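Local coordinates for protein UDP-glucose 4-epimerase (Brucella ovis, PDB 4WOK) that probably interconverts UDP-glucose and UDP-galactose by inverting the sugar at C4, using a bound NAD as the redox cofactor, at residues Arg172-Arg177 and Glu248-Ala253; Met206-Arg211 and Arg282-Ala287. The protein carries 2 engineered substitutions. All blocks are in the same frame, centred on the assembly; numbering follows the deposited sequence.

Contact 1. Residues Arg172-Arg177 and Glu248-Ala253; sequences RYVALR and EHLKEA
Leu-250, on the last turn of helix 236-251, lies with its branched end against the start of strand 172-177. Its CD1 rests on the backbone, 3.7 Å from Arg-172 O and 3.8 Å from Tyr-173 CA, while CD2 wedges between Arg-172 CB and Val-174 CG2, 4.1 Å from each. A chi1 of -67° keeps CG beside the helix's own backbone N, and the extended chi2 (179°) carries the methyls down onto the strand. Val-174 and Leu-250 lie alongside each other, pointing opposite ways, with Val-174 CG2 3.9 Å from Leu-250 CG. The same valine methyl meets the His-249 ring obliquely, 4.1 Å from His-249 CD2. A beta-branched valine suits an extended strand, and a leucine gives the helix a longer apolar reach. This is the helix-on-sheet packing of a Rossmann fold, in which strand 172-177 runs parallel between strands 121-125 and 257-260. Further out, His-249 NE2 is hydrogen-bonded to Gly-255 O, and Ile-123 of the adjacent strand touches both Val-174 and Leu-250. The helix ends in a Schellman motif with Ala-253, at positive phi, as its C-prime residue. At the outer end a water makes weak bonds to Arg-172 NH2 and Leu-250 O.

Contact 2. Residues Met206-Arg211 and Arg282-Ala287; sequences MAAAGR and RSVPVA
Ala-208 and Ala-207, near the end of helix 200-209, bring short side chains up to the loop that leads into strand 286-289. The small methyls let the backbones come close, with Ala-208 CA 4.2 Å from Val-284 CA. Ala-208 CA also makes a CH···O contact of 3.4 Å with Ser-283 O. Val-284 has CG1 anti to its backbone N (chi1 -178°); this rotamer sends CG2 to Ala-208 CB, 3.9 Å away, and CG1 to the methyl of Ala-207. Pro-285, without an N-H to satisfy, lays the CD-CG side of its apolar ring on Ala-207, with CD 3.7 Å from Ala-207 CB and 3.3 Å from Ala-207 O. Arg-282 is long enough to reach across the helix end from an exposed position: its chain runs out extended through chi2, then turns at chi3 (67°), so that Ala-209 CA faces the middle of the guanidinium at 4.1 Å. Ala-208 O is near NE on that face, but at too poor an angle for a hydrogen bond; a water instead donates to Ala-208 O at 2.7 Å and to Ser-283 O. Ile-276 of helix 269-280 backs both Ala-208 and Val-284. Gly-210, with a positive phi (89°) that suits glycine, closes the helix in a Schellman motif, while Pro-285 centres an inverse gamma turn at the entrance to the strand paired in parallel with strand 215-218.

In the fold
Contacts 1 and 2 lie on opposite sides of the chain's centre, their own centres 40 Å apart and their nearest atoms about 24 Å apart. Along the sequence their segments alternate: 206-211 falls between the two halves of contact 1, and 248-253 between those of contact 2. Contact 1 belongs to the parallel sheet of the NAD-binding domain, with the Val-174 side chain about 13 Å from the bound NAD. Contact 2 lies in the smaller lobe, beside the two-stranded sheet 215-218/286-289; in this family that lobe is thought to contribute to substrate binding. Its centre is about 25 Å from the centre of the chain, that of contact 1 about 17 Å. Helix 200-209 directly follows the zinc site of Glu-192, His-194, Glu-197 and His-199.

Contact 1. Residues Arg172-Arg177 and Glu248-Ala253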
loop_
_atom_site.group_PDB
_atom_site.type_symbol
_atom_site.label_atom_id
_atom_site.label_comp_id
_atom_site.label_asym_id
_atom_site.label_seq_id
_atom_site.Cartn_x
_atom_site.Cartn_y
_atom_site.Cartn_z
ATOM N N ARG A 172 19.064 8.117 -2.544
ATOM C CA ARG A 172 17.976 9.065 -2.763
ATOM C C ARG A 172 16.649 8.330 -2.682
ATOM O O ARG A 172 16.524 7.215 -3.200
ATOM C CB ARG A 172 18.114 9.760 -4.117
ATOM C CG ARG A 172 19.421 10.545 -4.265
ATOM C CD ARG A 172 19.470 11.359 -5.552
ATOM N NE ARG A 172 19.430 10.522 -6.750
ATOM C CZ ARG A 172 20.504 10.004 -7.340
ATOM N NH1 ARG A 172 21.716 10.231 -6.846
ATOM N NH2 ARG A 172 20.371 9.260 -8.433
ATOM N N TYR A 173 15.652 8.938 -2.050
ATOM C CA TYR A 173 14.424 8.191 -1.815
ATOM C C TYR A 173 13.184 9.034 -1.708
ATOM O O TYR A 173 13.245 10.232 -1.466
ATOM C CB TYR A 173 14.545 7.359 -0.530
ATOM C CG TYR A 173 14.574 8.198 0.723
ATOM C CD1 TYR A 173 15.768 8.724 1.198
ATOM C CD2 TYR A 173 13.408 8.463 1.438
ATOM C CE1 TYR A 173 15.806 9.488 2.348
ATOM C CE2 TYR A 173 13.432 9.231 2.583
ATOM C CZ TYR A 173 14.638 9.740 3.036
ATOM O OH TYR A 173 14.675 10.504 4.181
ATOM N N VAL A 174 12.053 8.357 -1.863
ATOM C CA VAL A 174 10.742 8.917 -1.601
ATOM C C VAL A 174 10.010 7.872 -0.794
ATOM O O VAL A 174 9.912 6.720 -1.225
ATOM C CB VAL A 174 9.952 9.223 -2.882
ATOM C CG1 VAL A 174 8.524 9.681 -2.552
ATOM C CG2 VAL A 174 10.672 10.272 -3.727
ATOM N N ALA A 175 9.524 8.261 0.377
ATOM C CA ALA A 175 8.705 7.373 1.186
ATOM C C ALA A 175 7.260 7.788 0.980
ATOM O O ALA A 175 6.937 8.971 1.063
ATOM C CB ALA A 175 9.100 7.442 2.661
ATOM N N LEU A 176 6.397 6.819 0.691
ATOM C CA LEU A 176 4.999 7.117 0.408
ATOM C C LEU A 176 4.105 6.489 1.469
ATOM O O LEU A 176 4.091 5.268 1.638
ATOM C CB LEU A 176 4.615 6.621 -0.987
ATOM C CG LEU A 176 5.383 7.252 -2.156
ATOM C CD1 LEU A 176 5.036 6.550 -3.465
ATOM C CD2 LEU A 176 5.116 8.760 -2.272
ATOM N N ARG A 177 3.365 7.339 2.177
ATOM C CA ARG A 177 2.529 6.913 3.291
ATOM C C ARG A 177 1.052 6.943 2.898
ATOM O O ARG A 177 0.566 7.935 2.355
ATOM C CB ARG A 177 2.757 7.814 4.518
ATOM C CG ARG A 177 4.209 7.944 4.969
ATOM C CD ARG A 177 4.337 8.964 6.105
ATOM N NE ARG A 177 5.717 9.151 6.547
ATOM C CZ ARG A 177 6.193 10.304 7.023
ATOM N NH1 ARG A 177 5.400 11.365 7.117
ATOM N NH2 ARG A 177 7.457 10.397 7.411
ATOM N N GLU A 248 9.837 9.421 -11.244
ATOM C CA GLU A 248 10.140 10.566 -12.110
ATOM C C GLU A 248 10.803 11.685 -11.322
ATOM O O GLU A 248 11.734 12.339 -11.808
ATOM C CB GLU A 248 8.869 11.093 -12.790
ATOM C CG GLU A 248 8.191 10.095 -13.705
ATOM C CD GLU A 248 9.057 9.727 -14.893
ATOM O OE1 GLU A 248 8.925 8.588 -15.396
ATOM O OE2 GLU A 248 9.864 10.583 -15.327
ATOM N N HIS A 249 10.301 11.904 -10.113
ATOM C CA HIS A 249 10.814 12.941 -9.231
ATOM C C HIS A 249 12.305 12.763 -8.959
ATOM O O HIS A 249 13.071 13.713 -9.038
ATOM C CB HIS A 249 10.037 12.940 -7.914
ATOM C CG HIS A 249 10.571 13.887 -6.884
ATOM N ND1 HIS A 249 10.242 15.227 -6.856
ATOM C CD2 HIS A 249 11.403 13.684 -5.835
ATOM C CE1 HIS A 249 10.849 15.807 -5.838
ATOM N NE2 HIS A 249 11.559 14.890 -5.199
ATOM N N LEU A 250 12.711 11.541 -8.624
ATOM C CA LEU A 250 14.121 11.280 -8.338
ATOM C C LEU A 250 14.939 11.290 -9.618
ATOM O O LEU A 250 16.104 11.687 -9.611
ATOM C CB LEU A 250 14.297 9.949 -7.605
ATOM C CG LEU A 250 13.719 9.895 -6.183
ATOM C CD1 LEU A 250 13.916 8.514 -5.558
ATOM C CD2 LEU A 250 14.347 10.968 -5.304
ATOM N N LYS A 251 14.337 10.855 -10.720
ATOM C CA LYS A 251 15.029 10.899 -12.004
ATOM C C LYS A 251 15.393 12.331 -12.362
ATOM O O LYS A 251 16.492 12.594 -12.841
ATOM C CB LYS A 251 14.173 10.290 -13.114
ATOM C CG LYS A 251 14.412 8.813 -13.356
ATOM C CD LYS A 251 13.599 8.314 -14.547
ATOM C CE LYS A 251 14.023 8.996 -15.839
ATOM N NZ LYS A 251 13.188 8.560 -16.995
ATOM N N GLU A 252 14.463 13.248 -12.112
ATOM C CA GLU A 252 14.640 14.664 -12.441
ATOM C C GLU A 252 15.392 15.406 -11.342
ATOM O O GLU A 252 15.137 16.592 -11.104
ATOM C CB GLU A 252 13.289 15.344 -12.666
ATOM C CG GLU A 252 12.413 14.737 -13.749
ATOM C CD GLU A 252 10.973 15.246 -13.675
ATOM O OE1 GLU A 252 10.636 15.954 -12.696
ATOM O OE2 GLU A 252 10.179 14.942 -14.594
ATOM N N ALA A 253 16.289 14.690 -10.664
ATOM C CA ALA A 253 17.159 15.249 -9.629
ATOM C C ALA A 253 16.413 15.841 -8.430
ATOM O O ALA A 253 16.928 16.733 -7.756
ATOM C CB ALA A 253 18.076 16.304 -10.239
HETATM O O HOH W 1 18.642 9.735 -10.717
#

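Contact 2. Residues Met206-Arg211 and Arg282-Ala287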
loop_
_atom_site.group_PDB
_atom_site.type_symbol
_atom_site.label_atom_id
_atom_site.label_comp_id
_atom_site.label_asym_id
_atom_site.label_seq_id
_atom_site.Cartn_x
_atom_site.Cartn_y
_atom_site.Cartn_z
ATOM N N MET A 206 -16.827 -10.024 -0.008
ATOM C CA MET A 206 -16.882 -11.467 0.138
ATOM C C MET A 206 -18.127 -11.868 0.921
ATOM O O MET A 206 -18.792 -12.839 0.574
ATOM C CB MET A 206 -15.625 -11.986 0.833
ATOM C CG MET A 206 -14.360 -11.889 -0.038
ATOM S SD MET A 206 -12.857 -12.128 0.935
ATOM C CE MET A 206 -13.013 -13.862 1.358
ATOM N N ALA A 207 -18.440 -11.103 1.960
ATOM C CA ALA A 207 -19.612 -11.393 2.792
ATOM C C ALA A 207 -20.899 -11.192 1.979
ATOM O O ALA A 207 -21.791 -12.030 2.001
ATOM C CB ALA A 207 -19.611 -10.522 4.028
ATOM N N ALA A 208 -20.978 -10.089 1.240
ATOM C CA ALA A 208 -22.136 -9.838 0.378
ATOM C C ALA A 208 -22.268 -10.945 -0.667
ATOM O O ALA A 208 -23.366 -11.331 -1.044
ATOM C CB ALA A 208 -22.020 -8.478 -0.292
ATOM N N ALA A 209 -21.133 -11.477 -1.107
ATOM C CA ALA A 209 -21.121 -12.516 -2.133
ATOM C C ALA A 209 -21.352 -13.922 -1.584
ATOM O O ALA A 209 -21.557 -14.859 -2.353
ATOM C CB ALA A 209 -19.805 -12.477 -2.889
ATOM N N GLY A 210 -21.298 -14.071 -0.262
ATOM C CA GLY A 210 -21.546 -15.354 0.370
ATOM C C GLY A 210 -20.270 -16.156 0.494
ATOM O O GLY A 210 -20.295 -17.337 0.836
ATOM N N ARG A 211 -19.144 -15.512 0.206
ATOM C CA ARG A 211 -17.848 -16.155 0.358
ATOM C C ARG A 211 -17.414 -16.101 1.819
ATOM O O ARG A 211 -16.587 -16.898 2.256
ATOM C CB ARG A 211 -16.810 -15.497 -0.555
ATOM C CG ARG A 211 -17.181 -15.615 -2.027
ATOM C CD ARG A 211 -16.102 -15.044 -2.941
ATOM N NE ARG A 211 -16.367 -15.351 -4.349
ATOM C CZ ARG A 211 -15.490 -15.169 -5.338
ATOM N NH1 ARG A 211 -14.287 -14.675 -5.084
ATOM N NH2 ARG A 211 -15.817 -15.480 -6.584
ATOM N N ARG A 282 -26.450 -6.753 -3.871
ATOM C CA ARG A 282 -26.366 -7.731 -2.799
ATOM C C ARG A 282 -25.947 -7.042 -1.513
ATOM O O ARG A 282 -24.977 -6.296 -1.494
ATOM C CB ARG A 282 -25.402 -8.848 -3.180
ATOM C CG ARG A 282 -25.816 -9.524 -4.473
ATOM C CD ARG A 282 -25.033 -10.788 -4.735
ATOM N NE ARG A 282 -25.341 -11.828 -3.759
ATOM C CZ ARG A 282 -24.893 -13.077 -3.841
ATOM N NH1 ARG A 282 -24.124 -13.435 -4.863
ATOM N NH2 ARG A 282 -25.212 -13.965 -2.907
ATOM N N SER A 283 -26.697 -7.271 -0.443
ATOM C CA SER A 283 -26.408 -6.615 0.826
ATOM C C SER A 283 -25.282 -7.315 1.575
ATOM O O SER A 283 -25.087 -8.525 1.440
ATOM C CB SER A 283 -27.652 -6.568 1.708
ATOM O OG SER A 283 -27.995 -7.868 2.146
ATOM N N VAL A 284 -24.550 -6.544 2.370
ATOM C CA VAL A 284 -23.499 -7.087 3.227
ATOM C C VAL A 284 -24.107 -7.556 4.546
ATOM O O VAL A 284 -24.752 -6.773 5.229
ATOM C CB VAL A 284 -22.410 -6.044 3.512
ATOM C CG1 VAL A 284 -21.301 -6.651 4.372
ATOM C CG2 VAL A 284 -21.850 -5.491 2.211
ATOM N N PRO A 285 -23.916 -8.837 4.904
ATOM C CA PRO A 285 -24.537 -9.339 6.140
ATOM C C PRO A 285 -23.788 -8.895 7.402
ATOM O O PRO A 285 -23.072 -9.681 8.015
ATOM C CB PRO A 285 -24.483 -10.857 5.965
ATOM C CG PRO A 285 -23.271 -11.079 5.086
ATOM C CD PRO A 285 -23.301 -9.918 4.115
ATOM N N VAL A 286 -23.983 -7.636 7.783
ATOM C CA VAL A 286 -23.280 -7.034 8.905
ATOM C C VAL A 286 -23.711 -7.599 10.252
ATOM O O VAL A 286 -24.895 -7.766 10.523
ATOM C CB VAL A 286 -23.483 -5.510 8.929
ATOM C CG1 VAL A 286 -22.865 -4.900 10.179
ATOM C CG2 VAL A 286 -22.873 -4.889 7.688
ATOM N N ALA A 287 -22.725 -7.912 11.081
ATOM C CA ALA A 287 -22.972 -8.231 12.475
ATOM C C ALA A 287 -22.355 -7.126 13.309
ATOM O O ALA A 287 -21.136 -7.060 13.460
ATOM C CB ALA A 287 -22.385 -9.581 12.837
HETATM O O HOH W 2 -25.848 -10.934 -0.176
#